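Local coordinates for protein malate Synthase (Haloferax volcanii, PDB 3OYZ) that catalyses the magnesium-dependent Claisen condensation of acetyl-CoA with glyoxylate and the hydrolysis of the malyl-CoA intermediate to malate in the glyoxylate cycle, at residues A[10-14]-A[267-272]; A[37-43]-A[76-80]. All blocks are in the same frame, centred on the assembly; numbering follows the deposited sequence.

Contact 1 of 2, residues A[10-14]-A[267-272]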
loop_
_atom_site.group_PDB
_atom_site.type_symbol
_atom_site.label_atom_id
_atom_site.label_comp_id
_atom_site.label_asym_id
_atom_site.label_seq_id
_atom_site.Cartn_x
_atom_site.Cartn_y
_atom_site.Cartn_z
ATOM N N PHE A 10 -16.871 3.316 -17.767
ATOM C CA PHE A 10 -15.447 2.980 -17.943
ATOM C C PHE A 10 -14.820 4.038 -18.830
ATOM O O PHE A 10 -15.495 4.479 -19.788
ATOM C CB PHE A 10 -15.275 1.643 -18.665
ATOM C CG PHE A 10 -15.742 0.452 -17.874
ATOM C CD1 PHE A 10 -14.835 -0.318 -17.162
ATOM C CD2 PHE A 10 -17.066 0.051 -17.911
ATOM C CE1 PHE A 10 -15.244 -1.468 -16.474
ATOM C CE2 PHE A 10 -17.507 -1.053 -17.157
ATOM C CZ PHE A 10 -16.584 -1.812 -16.434
ATOM N N VAL A 11 -13.554 4.379 -18.577
ATOM C CA VAL A 11 -12.778 5.365 -19.326
ATOM C C VAL A 11 -11.436 4.701 -19.600
ATOM O O VAL A 11 -10.687 4.371 -18.677
ATOM C CB VAL A 11 -12.589 6.743 -18.651
ATOM C CG1 VAL A 11 -11.545 7.593 -19.337
ATOM C CG2 VAL A 11 -13.882 7.532 -18.597
ATOM N N ARG A 12 -11.119 4.431 -20.885
ATOM C CA ARG A 12 -9.854 3.805 -21.252
ATOM C C ARG A 12 -8.768 4.823 -21.431
ATOM O O ARG A 12 -7.607 4.506 -21.154
ATOM C CB ARG A 12 -9.998 3.066 -22.624
ATOM C CG ARG A 12 -10.956 1.872 -22.558
ATOM C CD ARG A 12 -11.241 1.343 -23.988
ATOM N NE ARG A 12 -12.064 2.347 -24.658
ATOM C CZ ARG A 12 -12.409 2.260 -25.949
ATOM N NH1 ARG A 12 -11.976 1.232 -26.679
ATOM N NH2 ARG A 12 -13.247 3.153 -26.454
ATOM N N THR A 13 -9.090 6.028 -21.928
ATOM C CA THR A 13 -8.031 6.886 -22.449
ATOM C C THR A 13 -8.459 8.264 -22.015
ATOM O O THR A 13 -9.641 8.568 -22.116
ATOM C CB THR A 13 -8.043 6.855 -24.043
ATOM O OG1 THR A 13 -9.384 6.579 -24.443
ATOM C CG2 THR A 13 -7.335 5.621 -24.520
ATOM N N PHE A 14 -7.502 9.051 -21.546
ATOM C CA PHE A 14 -7.663 10.394 -21.017
ATOM C C PHE A 14 -6.555 11.087 -21.757
ATOM O O PHE A 14 -5.373 10.961 -21.392
ATOM C CB PHE A 14 -7.389 10.309 -19.469
ATOM C CG PHE A 14 -7.442 11.613 -18.723
ATOM C CD1 PHE A 14 -8.606 12.047 -18.098
ATOM C CD2 PHE A 14 -6.276 12.311 -18.495
ATOM C CE1 PHE A 14 -8.642 13.246 -17.394
ATOM C CE2 PHE A 14 -6.281 13.466 -17.754
ATOM C CZ PHE A 14 -7.450 13.949 -17.179
ATOM N N ALA A 267 -3.888 2.530 -25.944
ATOM C CA ALA A 267 -4.610 2.459 -24.679
ATOM C C ALA A 267 -6.076 2.158 -24.947
ATOM O O ALA A 267 -6.744 1.590 -24.096
ATOM C CB ALA A 267 -4.442 3.799 -23.890
ATOM N N ASN A 268 -6.619 2.484 -26.114
ATOM C CA ASN A 268 -8.009 2.072 -26.458
ATOM C C ASN A 268 -8.191 0.581 -26.689
ATOM O O ASN A 268 -9.269 0.000 -26.445
ATOM C CB ASN A 268 -8.555 2.829 -27.678
ATOM C CG ASN A 268 -9.247 4.119 -27.323
ATOM O OD1 ASN A 268 -9.797 4.264 -26.217
ATOM N ND2 ASN A 268 -9.184 5.096 -28.237
ATOM N N THR A 269 -7.115 -0.064 -27.104
ATOM C CA THR A 269 -7.166 -1.488 -27.455
ATOM C C THR A 269 -6.755 -2.385 -26.312
ATOM O O THR A 269 -7.283 -3.480 -26.135
ATOM C CB THR A 269 -6.081 -1.838 -28.550
ATOM O OG1 THR A 269 -5.978 -0.772 -29.495
ATOM C CG2 THR A 269 -6.428 -3.100 -29.261
ATOM N N SER A 270 -5.783 -1.933 -25.535
ATOM C CA SER A 270 -5.243 -2.770 -24.476
ATOM C C SER A 270 -6.249 -3.435 -23.526
ATOM O O SER A 270 -6.064 -4.612 -23.263
ATOM C CB SER A 270 -4.203 -2.024 -23.641
ATOM O OG SER A 270 -4.092 -2.728 -22.402
ATOM N N PRO A 271 -7.291 -2.744 -23.014
ATOM C CA PRO A 271 -8.082 -3.516 -22.054
ATOM C C PRO A 271 -9.223 -4.339 -22.650
ATOM O O PRO A 271 -9.927 -5.026 -21.911
ATOM C CB PRO A 271 -8.713 -2.412 -21.187
ATOM C CG PRO A 271 -8.872 -1.245 -22.138
ATOM C CD PRO A 271 -7.560 -1.297 -22.873
ATOM N N LEU A 272 -9.419 -4.228 -23.962
ATOM C CA LEU A 272 -10.324 -5.066 -24.737
ATOM C C LEU A 272 -9.852 -6.519 -24.712
ATOM O O LEU A 272 -8.678 -6.819 -24.880
ATOM C CB LEU A 272 -10.480 -4.497 -26.152
ATOM C CG LEU A 272 -11.043 -3.069 -26.232
ATOM C CD1 LEU A 272 -11.199 -2.656 -27.669
ATOM C CD2 LEU A 272 -12.355 -2.817 -25.500
HETATM O O HOH W 1 -6.532 1.829 -21.406
#

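Contact 2 of 2, residues A[37-43]-A[76-80]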
loop_
_atom_site.group_PDB
_atom_site.type_symbol
_atom_site.label_atom_id
_atom_site.label_comp_id
_atom_site.label_asym_id
_atom_site.label_seq_id
_atom_site.Cartn_x
_atom_site.Cartn_y
_atom_site.Cartn_z
ATOM N N LEU A 37 -10.105 13.682 -34.408
ATOM C CA LEU A 37 -9.854 12.246 -34.246
ATOM C C LEU A 37 -11.133 11.432 -34.121
ATOM O O LEU A 37 -12.077 11.923 -33.510
ATOM C CB LEU A 37 -8.946 12.051 -33.029
ATOM C CG LEU A 37 -7.517 12.581 -33.079
ATOM C CD1 LEU A 37 -6.804 12.405 -31.718
ATOM C CD2 LEU A 37 -6.704 11.859 -34.180
ATOM N N ARG A 38 -11.175 10.177 -34.588
ATOM C CA ARG A 38 -12.378 9.329 -34.622
ATOM C C ARG A 38 -12.028 7.853 -34.477
ATOM O O ARG A 38 -10.906 7.457 -34.736
ATOM C CB ARG A 38 -13.141 9.464 -35.963
ATOM C CG ARG A 38 -13.655 10.875 -36.283
ATOM C CD ARG A 38 -14.998 11.276 -35.575
ATOM N NE ARG A 38 -15.365 12.680 -35.845
ATOM C CZ ARG A 38 -14.820 13.796 -35.356
ATOM N NH1 ARG A 38 -13.915 13.806 -34.378
ATOM N NH2 ARG A 38 -15.272 14.976 -35.776
ATOM N N GLY A 39 -13.002 7.026 -34.157
ATOM C CA GLY A 39 -12.760 5.600 -33.936
ATOM C C GLY A 39 -11.699 5.327 -32.857
ATOM O O GLY A 39 -11.675 5.943 -31.788
ATOM N N MET A 40 -10.797 4.400 -33.148
ATOM C CA MET A 40 -9.874 3.895 -32.165
ATOM C C MET A 40 -8.839 4.954 -31.920
ATOM O O MET A 40 -8.121 4.894 -30.915
ATOM C CB MET A 40 -9.239 2.588 -32.629
ATOM C CG MET A 40 -10.165 1.440 -32.361
ATOM S SD MET A 40 -10.412 0.971 -30.625
ATOM C CE MET A 40 -11.333 -0.553 -30.877
ATOM N N GLN A 41 -8.829 5.947 -32.804
ATOM C CA GLN A 41 -7.874 7.024 -32.680
ATOM C C GLN A 41 -8.386 8.076 -31.692
ATOM O O GLN A 41 -7.627 8.976 -31.349
ATOM C CB GLN A 41 -7.658 7.733 -34.031
ATOM C CG GLN A 41 -6.515 7.156 -34.891
ATOM C CD GLN A 41 -6.628 7.683 -36.311
ATOM O OE1 GLN A 41 -7.252 7.017 -37.112
ATOM N NE2 GLN A 41 -6.181 8.902 -36.599
ATOM N N ALA A 42 -9.681 8.035 -31.349
ATOM C CA ALA A 42 -10.258 9.122 -30.532
ATOM C C ALA A 42 -10.382 8.660 -29.070
ATOM O O ALA A 42 -10.758 7.527 -28.826
ATOM C CB ALA A 42 -11.603 9.523 -31.041
ATOM N N PRO A 43 -10.099 9.556 -28.121
ATOM C CA PRO A 43 -10.069 9.103 -26.702
ATOM C C PRO A 43 -11.450 9.037 -26.082
ATOM O O PRO A 43 -12.331 9.791 -26.488
ATOM C CB PRO A 43 -9.090 10.093 -26.061
ATOM C CG PRO A 43 -9.347 11.393 -26.805
ATOM C CD PRO A 43 -9.536 10.906 -28.291
ATOM N N GLU A 76 -19.433 17.136 -32.799
ATOM C CA GLU A 76 -19.352 15.721 -33.247
ATOM C C GLU A 76 -18.103 15.051 -32.689
ATOM O O GLU A 76 -17.715 14.028 -33.247
ATOM C CB GLU A 76 -19.317 15.452 -34.775
ATOM C CG GLU A 76 -20.599 15.694 -35.598
ATOM C CD GLU A 76 -20.629 17.138 -36.012
ATOM O OE1 GLU A 76 -19.527 17.754 -35.920
ATOM O OE2 GLU A 76 -21.725 17.664 -36.308
ATOM N N PHE A 77 -17.430 15.643 -31.693
ATOM C CA PHE A 77 -16.303 14.908 -31.101
ATOM C C PHE A 77 -16.906 13.647 -30.499
ATOM O O PHE A 77 -17.933 13.746 -29.817
ATOM C CB PHE A 77 -15.617 15.738 -30.030
ATOM C CG PHE A 77 -14.420 15.057 -29.486
ATOM C CD1 PHE A 77 -13.286 14.923 -30.281
ATOM C CD2 PHE A 77 -14.441 14.499 -28.208
ATOM C CE1 PHE A 77 -12.171 14.243 -29.842
ATOM C CE2 PHE A 77 -13.326 13.802 -27.766
ATOM C CZ PHE A 77 -12.206 13.652 -28.566
ATOM N N PRO A 78 -16.370 12.443 -30.780
ATOM C CA PRO A 78 -17.227 11.378 -30.256
ATOM C C PRO A 78 -17.007 10.984 -28.763
ATOM O O PRO A 78 -17.825 10.215 -28.282
ATOM C CB PRO A 78 -16.784 10.141 -31.047
ATOM C CG PRO A 78 -15.339 10.378 -31.256
ATOM C CD PRO A 78 -15.194 11.900 -31.487
ATOM N N GLY A 79 -15.867 11.315 -28.159
ATOM C CA GLY A 79 -15.642 11.073 -26.715
ATOM C C GLY A 79 -16.189 12.188 -25.831
ATOM O O GLY A 79 -17.061 12.932 -26.269
ATOM N N GLU A 80 -15.730 12.350 -24.583
ATOM C CA GLU A 80 -16.303 13.433 -23.741
ATOM C C GLU A 80 -15.243 14.456 -23.633
ATOM O O GLU A 80 -14.079 14.085 -23.519
ATOM C CB GLU A 80 -16.639 12.894 -22.326
ATOM C CG GLU A 80 -17.900 12.008 -22.261
ATOM C CD GLU A 80 -18.306 11.656 -20.798
ATOM O OE1 GLU A 80 -17.701 12.248 -19.871
ATOM O OE2 GLU A 80 -19.254 10.859 -20.542
#

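Contact 1 of 2, residues A[10-14]-A[267-272]
R12 and T13 grip N268 from neighbouring positions on the chain, one through its guanidinium and the other through its hydroxyl. Two direct hydrogen bonds join the segments. R12 NH1 gives a bent one to the backbone O of N268 (3.0 Å, N-H...O angle 134°), and T13 OG1 donates to N268 OD1 at 2.9 Å, approaching from above the amide's carbonyl plane. OG1 also takes part in a bond with the backbone N of D44. A water adds a third link, donating both to R12 O and, at 2.7 Å, to A267 O.

N268 OD1 also lies over the guanidinium, 3.3 Å above the centre of one face, with amide and guanidinium planes 41° apart. The R12 chain bends at chi3 (-70°), turning this face to the amide. D44 OD2 forms a salt bridge with R12 NE, and OE1 of Q412 in the second subunit accepts a hydrogen bond from NH2.

Two apolar contacts add to these. T13 CG2 presses tightly on A267 CB (3.5 Å), and the R12 chain crosses the P271 ring at about a right angle, CG to CG 3.8 Å. Separately, the L272 CD1 methyl lies near the guanidinium plane, at its edge. In this TIM barrel the contact joins the start of the first strand, 13-18, to the last part of the helix that follows the eighth strand, 255-258, and the turn after it, at the seam where the first and eighth strands lie side by side.

Contact 2 of 2, residues A[37-43]-A[76-80]
P78 and F77 form the close-packed part of this loop-to-loop contact, meeting A42 and P43. P78 CG rests on A42 CB at 3.8 Å, while its CD approaches L37 O. The F77 and P43 side chains cross at about a right angle, P43 CD lying at the edge of the F77 ring, 3.8 Å from F77 CZ. Chi1 of -176° sets F77 CG opposite the backbone N and, although its CB points away from 37-43, carries CZ back to P43. Farther along, G79 CA points its hydrogen at P43 O in a fairly straight C-H...O contact (3.6 Å, angle 157°). F77 also meets W46 of strand 45-49.

The other side is looser and solvent-exposed, built by R38 and E76. R38 lays one guanidinium face over E76 O, which stands 3.5 Å above the plane over its centre, and NH1 passes 3.7 Å from P78 CD. A bend at chi2 (-81°) folds the chain back so that R38 NH1 bonds L37 O at 2.8 Å; A35 O is a second acceptor for NH1. The E76 carboxylate stays apart, its OE1 5.1 Å from R38 NH2, too far for a salt bridge.

Thus the two loops are joined by van der Waals packing, a C-H...O contact and the guanidinium face laid over a carbonyl oxygen. The arginine spends its polar NH1 on the carbonyl of L37 and on that of A35, in the helix before it, and any attraction to the E76 carboxylate is probably long-range and weakened by solvent.

The centres of contact 1 and contact 2 lie 12 Å apart, and contact 2 is nested within the chain loop closed by contact 1. N268 ties them together: its ND2 probably donates to M40 O at 2.9 Å and to A42 O at 3.0 Å, while L272 CD1 packs on M40 CE at 3.8 Å. Both contacts touch the second subunit of the trimer, where Q412 meets R12 and G39. Acetyl-CoA lies about 12 Å from the side chain of T13 and about 6 Å from that of L37; contact 2 therefore lies nearer the acetyl-CoA pocket, and contact 1 farther from it.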